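Local coordinates for sensor protein kinase WalK (Staphylococcus aureus, PDB 4YWZ) that probably senses an extracellular signal through this receptor domain and relays it by histidine phosphorylation in the essential WalKR two-component system, at residues 99-104 against 120-125; 62-67 against 129-134; 113-118 against 139-144. The protein carries 1 engineered substitution. All coordinates share one frame; numbering follows the deposited sequence.

How the contacts relate
Contacts 1 and 2 pair strands of one antiparallel sheet, in which 129-138 and 114-126 lie side by side; contact 3 sets 114-126 against the start of helix 141-149. Contact 1 pairs 114-126 with edge strand 102-109, and contact 2 pairs 129-138 with 59-66, so together they span four strands; their centres are about 9 Å apart. The bond from I134 N to I122 O, 2.8 Å long, joins them. Contact 3 sits where strand 114-126 begins, about 20 Å from contact 1 between centres, yet W118 NE1 reaches D103 OD2 at 2.9 Å. Contacts 2 and 3 do not touch: about 9 Å separates their nearest atoms, and they lie on opposite sides of the chain's centre.

Contact 1. Residues 99-104 against 120-125; sequences GQSNDH and YNIPVK
N102 and N121 face each other as an antiparallel hydrogen-bonded pair, and their backbones exchange two bonds: N102 N donates to N121 O and N121 N to N102 O, the latter nearly straight. Their side chains, side by side on one face, add an amide-amide bond. N121 ND2 meets N102 OD1 at 3.0 Å with an N-H...O angle of 178°; the acceptor lies in the amide plane of N121, although the two amide planes are 78° apart. N102 CG sits between its backbone N and carbonyl carbon (chi1 66°), which brings OD1 to its neighbour. The outer partners are S91 O for N102 ND2, S91 OG for N121 ND2 and N133 ND2 for N121 OD1.

A charged bond closes the far end: the extended chain of K125 carries NZ to 3.0 Å from G99 O, in the carbonyl plane and on a lone pair. Between the two sites, P123 makes van der Waals contact with G99 and Q100, CG resting 3.4 Å from G99 C. S101 OG and Y120 OH are 3.1 Å apart, a hydrogen-bonding distance, and S101 CA makes a CA-H...O contact with N121 O. On the other face of the sheet, D103 CB approaches the edge of the Y120 ring, 4.2 Å from CD1. The matched amides, each with further partners on helix 90-98, imply a fixed orientation for both groups and tie this hairpin to that helix.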
loop_
_atom_site.group_PDB
_atom_site.type_symbol
_atom_site.label_atom_id
_atom_site.label_comp_id
_atom_site.label_asym_id
_atom_site.label_seq_id
_atom_site.Cartn_x
_atom_site.Cartn_y
_atom_site.Cartn_z
ATOM N N GLY A 99 14.480 21.639 -10.580
ATOM C CA GLY A 99 14.479 20.352 -11.264
ATOM C C GLY A 99 14.683 19.159 -10.340
ATOM O O GLY A 99 15.285 18.180 -10.752
ATOM N N GLN A 100 14.242 19.246 -9.080
ATOM C CA GLN A 100 14.362 18.217 -8.125
ATOM C C GLN A 100 12.976 17.934 -7.514
ATOM O O GLN A 100 12.214 18.874 -7.296
ATOM C CB GLN A 100 15.312 18.605 -7.009
ATOM C CG GLN A 100 16.783 18.815 -7.479
ATOM C CD GLN A 100 17.676 19.412 -6.385
ATOM O OE1 GLN A 100 17.238 19.764 -5.258
ATOM N NE2 GLN A 100 18.954 19.523 -6.715
ATOM N N SER A 101 12.772 16.670 -7.144
ATOM C CA SER A 101 11.529 16.335 -6.415
ATOM C C SER A 101 11.585 16.950 -5.045
ATOM O O SER A 101 12.644 17.254 -4.411
ATOM C CB SER A 101 11.475 14.837 -6.232
ATOM O OG SER A 101 11.328 14.270 -7.507
ATOM N N ASN A 102 10.384 17.073 -4.418
ATOM C CA ASN A 102 10.238 17.514 -3.070
ATOM C C ASN A 102 8.968 16.984 -2.445
ATOM O O ASN A 102 8.167 16.436 -3.172
ATOM C CB ASN A 102 10.369 19.040 -2.870
ATOM C CG ASN A 102 9.268 19.827 -3.515
ATOM O OD1 ASN A 102 8.057 19.633 -3.227
ATOM N ND2 ASN A 102 9.646 20.733 -4.390
ATOM N N ASP A 103 8.881 17.080 -1.127
ATOM C CA ASP A 103 7.651 16.550 -0.414
ATOM C C ASP A 103 7.395 17.247 0.877
ATOM O O ASP A 103 8.337 17.747 1.533
ATOM C CB ASP A 103 7.717 15.023 -0.140
ATOM C CG ASP A 103 8.691 14.653 0.935
ATOM O OD1 ASP A 103 9.919 14.569 0.614
ATOM O OD2 ASP A 103 8.336 14.498 2.106
ATOM N N HIS A 104 6.136 17.292 1.281
ATOM C CA HIS A 104 5.787 17.766 2.633
ATOM C C HIS A 104 4.415 17.262 3.029
ATOM O O HIS A 104 3.646 16.824 2.173
ATOM C CB HIS A 104 5.817 19.308 2.666
ATOM C CG HIS A 104 4.826 20.002 1.804
ATOM N ND1 HIS A 104 5.000 20.170 0.444
ATOM C CD2 HIS A 104 3.675 20.628 2.108
ATOM C CE1 HIS A 104 3.951 20.811 -0.062
ATOM N NE2 HIS A 104 3.131 21.095 0.929
ATOM N N TYR A 120 3.695 15.220 -2.819
ATOM C CA TYR A 120 4.961 14.890 -3.554
ATOM C C TYR A 120 4.881 15.600 -4.881
ATOM O O TYR A 120 3.944 15.489 -5.672
ATOM C CB TYR A 120 5.070 13.394 -3.708
ATOM C CG TYR A 120 6.310 12.949 -4.455
ATOM C CD1 TYR A 120 7.499 13.012 -3.808
ATOM C CD2 TYR A 120 6.239 12.484 -5.735
ATOM C CE1 TYR A 120 8.691 12.616 -4.447
ATOM C CE2 TYR A 120 7.375 12.074 -6.407
ATOM C CZ TYR A 120 8.570 12.197 -5.761
ATOM O OH TYR A 120 9.782 11.776 -6.401
ATOM N N ASN A 121 5.970 16.297 -5.214
ATOM C CA ASN A 121 6.170 16.882 -6.479
ATOM C C ASN A 121 7.423 16.251 -7.182
ATOM O O ASN A 121 8.480 16.091 -6.567
ATOM C CB ASN A 121 6.520 18.357 -6.313
ATOM C CG ASN A 121 5.358 19.190 -5.876
ATOM O OD1 ASN A 121 4.365 19.228 -6.573
ATOM N ND2 ASN A 121 5.476 19.819 -4.770
ATOM N N ILE A 122 7.196 15.892 -8.438
ATOM C CA ILE A 122 8.301 15.446 -9.322
ATOM C C ILE A 122 8.259 16.221 -10.614
ATOM O O ILE A 122 7.284 16.263 -11.338
ATOM C CB ILE A 122 8.334 13.914 -9.552
ATOM C CG1 ILE A 122 9.543 13.577 -10.465
ATOM C CG2 ILE A 122 7.038 13.367 -10.059
ATOM C CD1 ILE A 122 9.818 12.097 -10.608
ATOM N N PRO A 123 9.364 16.946 -10.882
ATOM C CA PRO A 123 9.387 17.669 -12.138
ATOM C C PRO A 123 9.546 16.716 -13.327
ATOM O O PRO A 123 10.239 15.718 -13.192
ATOM C CB PRO A 123 10.672 18.560 -12.017
ATOM C CG PRO A 123 11.521 17.996 -10.976
ATOM C CD PRO A 123 10.554 17.201 -10.066
ATOM N N VAL A 124 8.937 17.089 -14.432
ATOM C CA VAL A 124 8.981 16.373 -15.710
ATOM C C VAL A 124 10.068 17.034 -16.555
ATOM O O VAL A 124 10.019 18.232 -16.729
ATOM C CB VAL A 124 7.663 16.301 -16.441
ATOM C CG1 VAL A 124 7.798 15.491 -17.715
ATOM C CG2 VAL A 124 6.578 15.735 -15.513
ATOM N N LYS A 125 11.076 16.225 -16.948
ATOM C CA LYS A 125 12.214 16.757 -17.798
ATOM C C LYS A 125 12.172 16.106 -19.141
ATOM O O LYS A 125 11.924 14.881 -19.258
ATOM C CB LYS A 125 13.549 16.524 -17.155
ATOM C CG LYS A 125 13.725 17.257 -15.838
ATOM C CD LYS A 125 15.051 17.016 -15.259
ATOM C CE LYS A 125 15.234 17.830 -14.024
ATOM N NZ LYS A 125 16.549 17.524 -13.413
#

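Contact 2. Residues 62-67 against 129-134; sequences IRFIDK and KVIGNI
V130 opens the second segment's part in the contact through its carbonyl: K67 NZ comes to 2.6 Å from V130 O, with the donor tilted 23° out of the carbonyl plane. The lysine chain bends at chi3 and chi4, and its methylenes curl round the same oxygen, CD lying 3.5 Å from V130 O. Charge and aliphatic chain therefore cover one acceptor together.

At I131 the polar link is slight, a weak bond from K67 N to I131 O. The I131 side chain instead extends the apolar side, with CD1 4.3 Å from F64 CZ. G132 follows, and the F64 ring passes it obliquely, CZ standing 3.8 Å from G132 CA. With CG anti to the backbone N (chi1 179°), the phenyl group lies along the neighbouring strand, beside the bare CA of G132.

N133 forms the antiparallel hydrogen-bonded pair with I65. I65 N donates to N133 O at 3.0 Å, in the carbonyl plane, and N133 N donates back to I65 O, an atom whose position is less certain. The N133 amide is directed beyond the pair, its ND2 donating to N121 OD1 on the next strand. I134 then faces F64 as a non-hydrogen-bonded pair, and its CG2 meets I62 CG2 at 3.8 Å, the two isoleucines lying side by side.

I62 and I134 both touch L26 of helix 7-37, whereas I65 and N133 reach helix 90-98, so the sheet has a helix against each face. An antiparallel sheet backed by a long N-terminal helix is the arrangement typical of extracellular Cache-type sensor domains.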
loop_
_atom_site.group_PDB
_atom_site.type_symbol
_atom_site.label_atom_id
_atom_site.label_comp_id
_atom_site.label_asym_id
_atom_site.label_seq_id
_atom_site.Cartn_x
_atom_site.Cartn_y
_atom_site.Cartn_z
ATOM N N ILE A 62 -3.824 13.776 -8.812
ATOM C CA ILE A 62 -2.592 14.132 -9.496
ATOM C C ILE A 62 -2.950 15.356 -10.315
ATOM O O ILE A 62 -3.995 15.391 -11.021
ATOM C CB ILE A 62 -2.045 13.022 -10.384
ATOM C CG1 ILE A 62 -1.917 11.697 -9.618
ATOM C CG2 ILE A 62 -0.723 13.509 -10.998
ATOM C CD1 ILE A 62 -1.428 10.517 -10.473
ATOM N N ARG A 63 -2.036 16.389 -10.354
ATOM C CA ARG A 63 -2.151 17.519 -11.282
ATOM C C ARG A 63 -0.849 17.570 -12.103
ATOM O O ARG A 63 0.220 17.216 -11.628
ATOM C CB ARG A 63 -2.305 18.819 -10.593
ATOM C CG ARG A 63 -3.487 18.850 -9.584
ATOM C CD ARG A 63 -3.613 20.109 -8.769
ATOM N NE ARG A 63 -4.694 19.972 -7.793
ATOM C CZ ARG A 63 -4.796 20.694 -6.680
ATOM N NH1 ARG A 63 -3.950 21.737 -6.445
ATOM N NH2 ARG A 63 -5.776 20.409 -5.817
ATOM N N PHE A 64 -0.973 18.007 -13.338
ATOM C CA PHE A 64 0.159 18.405 -14.169
ATOM C C PHE A 64 0.105 19.917 -14.385
ATOM O O PHE A 64 -0.898 20.490 -14.729
ATOM C CB PHE A 64 0.201 17.653 -15.507
ATOM C CG PHE A 64 1.371 18.079 -16.385
ATOM C CD1 PHE A 64 2.624 17.643 -16.129
ATOM C CD2 PHE A 64 1.169 19.077 -17.394
ATOM C CE1 PHE A 64 3.741 18.113 -16.871
ATOM C CE2 PHE A 64 2.297 19.553 -18.102
ATOM C CZ PHE A 64 3.538 19.026 -17.853
ATOM N N ILE A 65 1.226 20.539 -14.043
ATOM C CA ILE A 65 1.432 21.973 -13.954
ATOM C C ILE A 65 2.594 22.348 -14.892
ATOM O O ILE A 65 3.676 21.712 -14.865
ATOM C CB ILE A 65 1.714 22.428 -12.514
ATOM C CG1 ILE A 65 0.500 22.072 -11.632
ATOM C CG2 ILE A 65 2.081 23.909 -12.489
ATOM C CD1 ILE A 65 0.913 21.914 -10.232
ATOM N N ASP A 66 2.383 23.347 -15.737
ATOM C CA ASP A 66 3.409 23.626 -16.726
ATOM C C ASP A 66 4.484 24.523 -16.143
ATOM O O ASP A 66 4.446 24.941 -14.996
ATOM C CB ASP A 66 2.828 24.194 -18.098
ATOM C CG ASP A 66 2.321 25.608 -17.993
ATOM O OD1 ASP A 66 2.623 26.330 -17.076
ATOM O OD2 ASP A 66 1.615 26.061 -18.940
ATOM N N LYS A 67 5.469 24.877 -17.001
ATOM C CA LYS A 67 6.583 25.781 -16.609
ATOM C C LYS A 67 6.245 27.112 -16.030
ATOM O O LYS A 67 6.953 27.664 -15.201
ATOM C CB LYS A 67 7.423 26.129 -17.869
ATOM C CG LYS A 67 8.384 25.091 -18.288
ATOM C CD LYS A 67 9.471 25.753 -19.144
ATOM C CE LYS A 67 10.659 26.236 -18.306
ATOM N NZ LYS A 67 11.623 25.141 -17.874
ATOM N N LYS A 129 15.578 19.336 -19.589
ATOM C CA LYS A 129 14.958 20.569 -19.212
ATOM C C LYS A 129 13.591 20.292 -18.595
ATOM O O LYS A 129 12.790 19.540 -19.138
ATOM C CB LYS A 129 14.730 21.510 -20.375
ATOM C CG LYS A 129 16.045 22.117 -20.936
ATOM C CD LYS A 129 15.746 23.521 -21.483
ATOM C CE LYS A 129 17.016 24.310 -21.657
ATOM N NZ LYS A 129 18.004 23.421 -22.308
ATOM N N VAL A 130 13.309 21.082 -17.556
ATOM C CA VAL A 130 11.959 21.007 -16.940
ATOM C C VAL A 130 10.929 21.503 -17.911
ATOM O O VAL A 130 11.020 22.649 -18.421
ATOM C CB VAL A 130 11.924 21.805 -15.617
ATOM C CG1 VAL A 130 10.481 21.926 -15.088
ATOM C CG2 VAL A 130 12.867 21.197 -14.646
ATOM N N ILE A 131 9.847 20.734 -18.107
ATOM C CA ILE A 131 8.695 21.185 -18.837
ATOM C C ILE A 131 7.418 21.405 -18.024
ATOM O O ILE A 131 6.346 21.899 -18.522
ATOM C CB ILE A 131 8.317 20.235 -19.985
ATOM C CG1 ILE A 131 7.984 18.817 -19.485
ATOM C CG2 ILE A 131 9.400 20.158 -21.002
ATOM C CD1 ILE A 131 6.899 18.113 -20.292
ATOM N N GLY A 132 7.507 20.944 -16.771
ATOM C CA GLY A 132 6.259 20.925 -15.906
ATOM C C GLY A 132 6.535 20.117 -14.697
ATOM O O GLY A 132 7.682 19.763 -14.440
ATOM N N ASN A 133 5.511 19.941 -13.865
ATOM C CA ASN A 133 5.636 19.296 -12.614
ATOM C C ASN A 133 4.396 18.446 -12.359
ATOM O O ASN A 133 3.280 18.873 -12.688
ATOM C CB ASN A 133 5.779 20.320 -11.473
ATOM C CG ASN A 133 5.838 19.684 -10.114
ATOM O OD1 ASN A 133 6.832 19.103 -9.733
ATOM N ND2 ASN A 133 4.686 19.770 -9.379
ATOM N N ILE A 134 4.660 17.264 -11.812
ATOM C CA ILE A 134 3.579 16.362 -11.388
ATOM C C ILE A 134 3.426 16.622 -9.882
ATOM O O ILE A 134 4.385 16.448 -9.095
ATOM C CB ILE A 134 3.995 14.867 -11.620
ATOM C CG1 ILE A 134 4.048 14.581 -13.126
ATOM C CG2 ILE A 134 3.052 13.922 -10.833
ATOM C CD1 ILE A 134 4.808 13.284 -13.448
#

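Contact 3. Residues 113-118 against 139-144; sequences GKDRVW and KINDVY
R116 reaches Y144 because its chain turns at chi3 (-72°), while Y144 CG is placed beside its backbone N and anti to the carbonyl carbon; the two flat groups end face to face. The planes differ by 4° and the centres are 4.0 Å apart. R116 CZ stands almost on the ring normal, 11° off, over the middle of the ring, so stacking and cation-pi attraction act in the same place. Relative to the guanidinium, the ring is displaced: Y144 CG lies toward the rim, and R116 NH2 approaches it at 3.9 Å.

Nearer the backbone, N141 comes across the arginine side chain at about a right angle, with its CB 3.4 Å from R116 O. I140 supplies the apolar portion: CG2 packs 3.8 Å from W118 N, and CD1 lies 4.0 Å from W118 CB. The indole continues beyond this packing, its NE1 bonded to D103 OD2.

The join between strand 114-126 and the start of helix 141-149 thus relies on dispersion and cation-pi attraction. The tyrosine face is likely to favour the charged form of the guanidinium, and the flat stack would be expected to restrain rotation of both groups.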
loop_
_atom_site.group_PDB
_atom_site.type_symbol
_atom_site.label_atom_id
_atom_site.label_comp_id
_atom_site.label_asym_id
_atom_site.label_seq_id
_atom_site.Cartn_x
_atom_site.Cartn_y
_atom_site.Cartn_z
ATOM N N GLY A 113 -13.327 16.355 7.834
ATOM C CA GLY A 113 -12.425 16.916 8.773
ATOM C C GLY A 113 -11.028 16.959 8.206
ATOM O O GLY A 113 -10.699 16.187 7.311
ATOM N N LYS A 114 -10.204 17.875 8.717
ATOM C CA LYS A 114 -8.783 17.878 8.326
ATOM C C LYS A 114 -8.098 16.456 8.482
ATOM O O LYS A 114 -8.097 15.748 9.508
ATOM C CB LYS A 114 -8.045 18.935 9.163
ATOM C CG LYS A 114 -8.379 20.341 8.788
ATOM C CD LYS A 114 -7.542 21.270 9.694
ATOM C CE LYS A 114 -7.810 22.736 9.366
ATOM N NZ LYS A 114 -7.936 22.840 7.873
ATOM N N ASP A 115 -7.529 15.975 7.356
ATOM C CA ASP A 115 -6.833 14.753 7.273
ATOM C C ASP A 115 -5.324 15.075 6.928
ATOM O O ASP A 115 -5.095 15.975 6.136
ATOM C CB ASP A 115 -7.317 13.946 6.022
ATOM C CG ASP A 115 -8.746 13.388 6.151
ATOM O OD1 ASP A 115 -9.107 13.172 7.346
ATOM O OD2 ASP A 115 -9.462 13.352 5.059
ATOM N N ARG A 116 -4.422 14.333 7.498
ATOM C CA ARG A 116 -2.975 14.332 7.042
ATOM C C ARG A 116 -2.813 13.790 5.631
ATOM O O ARG A 116 -3.287 12.732 5.305
ATOM C CB ARG A 116 -2.076 13.551 7.943
ATOM C CG ARG A 116 -1.534 14.453 9.041
ATOM C CD ARG A 116 -0.627 13.746 10.013
ATOM N NE ARG A 116 -1.469 12.904 10.787
ATOM C CZ ARG A 116 -1.192 12.433 11.990
ATOM N NH1 ARG A 116 -0.055 12.729 12.594
ATOM N NH2 ARG A 116 -2.084 11.609 12.544
ATOM N N VAL A 117 -2.146 14.576 4.746
ATOM C CA VAL A 117 -1.971 14.239 3.341
ATOM C C VAL A 117 -0.519 14.477 2.957
ATOM O O VAL A 117 0.080 15.407 3.406
ATOM C CB VAL A 117 -2.866 15.122 2.459
ATOM C CG1 VAL A 117 -2.517 14.951 0.982
ATOM C CG2 VAL A 117 -4.339 14.711 2.682
ATOM N N TRP A 118 0.068 13.602 2.201
ATOM C CA TRP A 118 1.440 13.726 1.836
ATOM C C TRP A 118 1.448 14.262 0.425
ATOM O O TRP A 118 0.915 13.661 -0.529
ATOM C CB TRP A 118 2.197 12.388 1.902
ATOM C CG TRP A 118 3.659 12.483 1.724
ATOM C CD1 TRP A 118 4.498 13.238 2.447
ATOM C CD2 TRP A 118 4.486 11.799 0.745
ATOM N NE1 TRP A 118 5.829 13.080 1.999
ATOM C CE2 TRP A 118 5.834 12.223 0.952
ATOM C CE3 TRP A 118 4.217 10.934 -0.303
ATOM C CZ2 TRP A 118 6.896 11.735 0.186
ATOM C CZ3 TRP A 118 5.270 10.498 -1.104
ATOM C CH2 TRP A 118 6.581 10.919 -0.850
ATOM N N LYS A 139 -2.790 9.582 0.109
ATOM C CA LYS A 139 -3.592 9.314 1.322
ATOM C C LYS A 139 -2.795 8.654 2.420
ATOM O O LYS A 139 -3.114 7.542 2.950
ATOM C CB LYS A 139 -4.771 8.467 0.908
ATOM C CG LYS A 139 -5.736 9.079 -0.077
ATOM C CD LYS A 139 -6.829 8.134 -0.454
ATOM C CE LYS A 139 -7.712 8.788 -1.479
ATOM N NZ LYS A 139 -8.910 7.994 -1.925
ATOM N N ILE A 140 -1.765 9.328 2.897
ATOM C CA ILE A 140 -0.911 8.809 3.953
ATOM C C ILE A 140 -1.672 8.587 5.308
ATOM O O ILE A 140 -1.153 7.837 6.149
ATOM C CB ILE A 140 0.341 9.672 4.163
ATOM C CG1 ILE A 140 1.472 8.883 4.753
ATOM C CG2 ILE A 140 0.038 10.950 4.924
ATOM C CD1 ILE A 140 2.806 9.515 4.552
ATOM N N ASN A 141 -2.835 9.242 5.441
ATOM C CA ASN A 141 -3.615 9.096 6.680
ATOM C C ASN A 141 -4.081 7.689 6.788
ATOM O O ASN A 141 -4.310 7.229 7.930
ATOM C CB ASN A 141 -4.798 10.014 6.785
ATOM C CG ASN A 141 -5.046 10.379 8.211
ATOM O OD1 ASN A 141 -4.108 10.488 8.967
ATOM N ND2 ASN A 141 -6.302 10.353 8.594
ATOM N N ASP A 142 -4.124 6.910 5.694
ATOM C CA ASP A 142 -4.466 5.526 5.850
ATOM C C ASP A 142 -3.439 4.761 6.688
ATOM O O ASP A 142 -3.854 3.823 7.405
ATOM C CB ASP A 142 -4.678 4.852 4.477
ATOM C CG ASP A 142 -6.013 5.266 3.706
ATOM O OD1 ASP A 142 -7.047 5.689 4.316
ATOM O OD2 ASP A 142 -5.986 4.957 2.476
ATOM N N VAL A 143 -2.117 5.109 6.640
ATOM C CA VAL A 143 -1.050 4.558 7.468
ATOM C C VAL A 143 -1.287 4.935 8.945
ATOM O O VAL A 143 -1.346 4.088 9.812
ATOM C CB VAL A 143 0.353 4.973 7.016
ATOM C CG1 VAL A 143 1.316 4.315 7.924
ATOM C CG2 VAL A 143 0.506 4.582 5.494
ATOM N N TYR A 144 -1.457 6.236 9.205
ATOM C CA TYR A 144 -1.722 6.687 10.574
ATOM C C TYR A 144 -2.946 6.077 11.170
ATOM O O TYR A 144 -2.933 5.654 12.352
ATOM C CB TYR A 144 -1.749 8.225 10.570
ATOM C CG TYR A 144 -0.420 8.915 10.276
ATOM C CD1 TYR A 144 0.635 8.955 11.210
ATOM C CD2 TYR A 144 -0.233 9.558 9.118
ATOM C CE1 TYR A 144 1.806 9.649 10.891
ATOM C CE2 TYR A 144 0.953 10.259 8.822
ATOM C CZ TYR A 144 1.927 10.300 9.706
ATOM O OH TYR A 144 3.066 10.968 9.359
#